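PDB 2W57: ferric uptake regulation protein from Vibrio cholerae, which probably represses iron-uptake genes by binding their DNA as a metal-loaded dimer, in the manner of the ferric uptake regulator family. Local coordinates for residues H87-V92 with T123-Y128. Residues are numbered along the deposited sequence; the frame is centred on the assembly and turned at random.
Sequences HHDHLV and TNHSLY. With ZN (zinc ion), chain C; ZN (zinc ion), chain D.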
# COMPACT_ATOMS: atom_id res chain seq x y z
N HIS A 87 9.82 -15.31 1.99
CA HIS A 87 9.52 -13.96 2.44
C HIS A 87 10.59 -12.96 2.04
O HIS A 87 11.79 -13.21 2.21
CB HIS A 87 9.38 -13.96 3.97
CG HIS A 87 9.22 -12.60 4.56
ND1 HIS A 87 8.00 -11.98 4.67
CD2 HIS A 87 10.13 -11.74 5.08
CE1 HIS A 87 8.16 -10.79 5.23
NE2 HIS A 87 9.44 -10.62 5.48
N HIS A 88 10.16 -11.82 1.51
CA HIS A 88 11.05 -10.66 1.36
C HIS A 88 10.33 -9.31 1.62
O HIS A 88 9.10 -9.24 1.72
CB HIS A 88 11.79 -10.69 0.01
CG HIS A 88 10.89 -10.68 -1.18
ND1 HIS A 88 10.18 -11.79 -1.59
CD2 HIS A 88 10.59 -9.70 -2.06
CE1 HIS A 88 9.48 -11.49 -2.67
NE2 HIS A 88 9.72 -10.23 -2.98
N ASP A 89 11.13 -8.27 1.77
CA ASP A 89 10.63 -6.91 1.87
C ASP A 89 11.20 -6.13 0.71
O ASP A 89 11.94 -6.70 -0.10
CB ASP A 89 11.03 -6.30 3.21
CG ASP A 89 10.43 -7.06 4.36
OD1 ASP A 89 9.20 -7.25 4.34
OD2 ASP A 89 11.19 -7.50 5.24
N HIS A 90 10.85 -4.85 0.59
CA HIS A 90 11.12 -4.15 -0.65
C HIS A 90 11.76 -2.80 -0.45
O HIS A 90 11.36 -2.02 0.40
CB HIS A 90 9.85 -4.01 -1.49
CG HIS A 90 9.09 -5.29 -1.66
ND1 HIS A 90 8.26 -5.79 -0.69
CD2 HIS A 90 9.04 -6.17 -2.69
CE1 HIS A 90 7.73 -6.93 -1.11
NE2 HIS A 90 8.19 -7.18 -2.32
N LEU A 91 12.78 -2.56 -1.26
CA LEU A 91 13.43 -1.28 -1.33
C LEU A 91 13.11 -0.77 -2.72
O LEU A 91 13.31 -1.48 -3.70
CB LEU A 91 14.93 -1.46 -1.10
CG LEU A 91 15.94 -0.34 -1.26
CD1 LEU A 91 15.78 0.71 -0.19
CD2 LEU A 91 17.35 -0.94 -1.23
N VAL A 92 12.57 0.43 -2.82
CA VAL A 92 12.05 0.91 -4.08
C VAL A 92 12.75 2.21 -4.47
O VAL A 92 12.83 3.14 -3.66
CB VAL A 92 10.53 1.13 -3.96
CG1 VAL A 92 9.92 1.60 -5.26
CG2 VAL A 92 9.86 -0.15 -3.48
N THR A 123 1.29 -11.63 13.25
CA THR A 123 0.84 -12.63 12.27
C THR A 123 1.35 -12.35 10.86
O THR A 123 1.47 -13.25 10.04
CB THR A 123 -0.70 -12.78 12.23
OG1 THR A 123 -1.27 -11.68 11.49
CG2 THR A 123 -1.30 -12.85 13.63
N ASN A 124 1.64 -11.09 10.59
CA ASN A 124 2.16 -10.67 9.30
C ASN A 124 2.68 -9.24 9.40
O ASN A 124 2.36 -8.53 10.35
CB ASN A 124 1.05 -10.77 8.24
CG ASN A 124 1.57 -10.64 6.81
OD1 ASN A 124 2.78 -10.67 6.57
ND2 ASN A 124 0.65 -10.48 5.86
N HIS A 125 3.51 -8.84 8.44
CA HIS A 125 3.98 -7.46 8.34
C HIS A 125 4.20 -7.06 6.88
O HIS A 125 4.16 -7.90 5.99
CB HIS A 125 5.26 -7.26 9.16
CG HIS A 125 6.47 -7.92 8.58
ND1 HIS A 125 6.77 -9.25 8.81
CD2 HIS A 125 7.47 -7.44 7.81
CE1 HIS A 125 7.90 -9.56 8.19
NE2 HIS A 125 8.35 -8.47 7.58
N SER A 126 4.40 -5.77 6.62
CA SER A 126 4.88 -5.35 5.31
C SER A 126 5.80 -4.16 5.49
O SER A 126 5.51 -3.26 6.28
CB SER A 126 3.72 -5.03 4.35
OG SER A 126 2.90 -3.99 4.84
N LEU A 127 6.91 -4.17 4.76
CA LEU A 127 7.93 -3.11 4.88
C LEU A 127 8.38 -2.63 3.51
O LEU A 127 8.81 -3.44 2.69
CB LEU A 127 9.11 -3.59 5.74
CG LEU A 127 10.43 -2.81 5.78
CD1 LEU A 127 10.27 -1.45 6.41
CD2 LEU A 127 11.49 -3.61 6.52
N TYR A 128 8.28 -1.32 3.29
CA TYR A 128 8.64 -0.69 2.03
C TYR A 128 9.58 0.48 2.28
O TYR A 128 9.23 1.42 3.00
CB TYR A 128 7.40 -0.19 1.27
CG TYR A 128 6.44 -1.29 0.91
CD1 TYR A 128 6.69 -2.13 -0.17
CD2 TYR A 128 5.30 -1.52 1.66
CE1 TYR A 128 5.82 -3.18 -0.48
CE2 TYR A 128 4.42 -2.55 1.36
CZ TYR A 128 4.69 -3.38 0.29
OH TYR A 128 3.82 -4.40 -0.02
ZN ZN C . 10.21 -8.70 6.43
ZN ZN D . 8.48 -8.87 -3.94
O HOH W 1 7.06 -5.90 2.19
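The rings of His87 and His125 meet obliquely, planes 55° apart, with His125 NE2 at the edge of the His87 ring. Both offer NE2 to one zinc ion, His125 at 2.2 Å from NE2 to zinc; the 3.2 Å between His87 NE2 and His125 NE2 therefore reflects shared coordination, not a hydrogen bond. Asp89 comes in across His125, its OD2 in the plane of that ring and about 2.0 Å from the same zinc, a hard, negatively charged oxygen that suits the cation. With CG between its backbone N and carbonyl carbon (chi1 71°), His125 brings NE2 to the zinc. Glu108 from helix 105-117 is the fourth ligand. Next along the strands, the rings of His90 and Tyr128 lie side by side, nearly parallel but slid apart, His90 ND1 3.6 Å from Tyr128 CE1. A water in the His90 ring plane, over one Tyr128 face toward the rim, accepts from His90 ND1 and Leu127 N and donates weakly to Asp89 OD1, linking ligands of both zincs; it helps fix the imidazole's rotation while NE2 binds the second zinc. His88, His33 and Glu81 complete that site; Tyr128 OH is hydrogen-bonded to His71 ND1. Backbone His90 N donates to Leu127 O, 3.2 Å away. Apolar Leu127 suits its buried place, touching Ile107 and Phe102, its CB against the Asp89 carboxylate. These parallel strands belong to the mixed sheet of the Fur dimerisation domain, continued by the second subunit's strand, with alternating ligands feeding the two metal sites characteristic of Fur proteins.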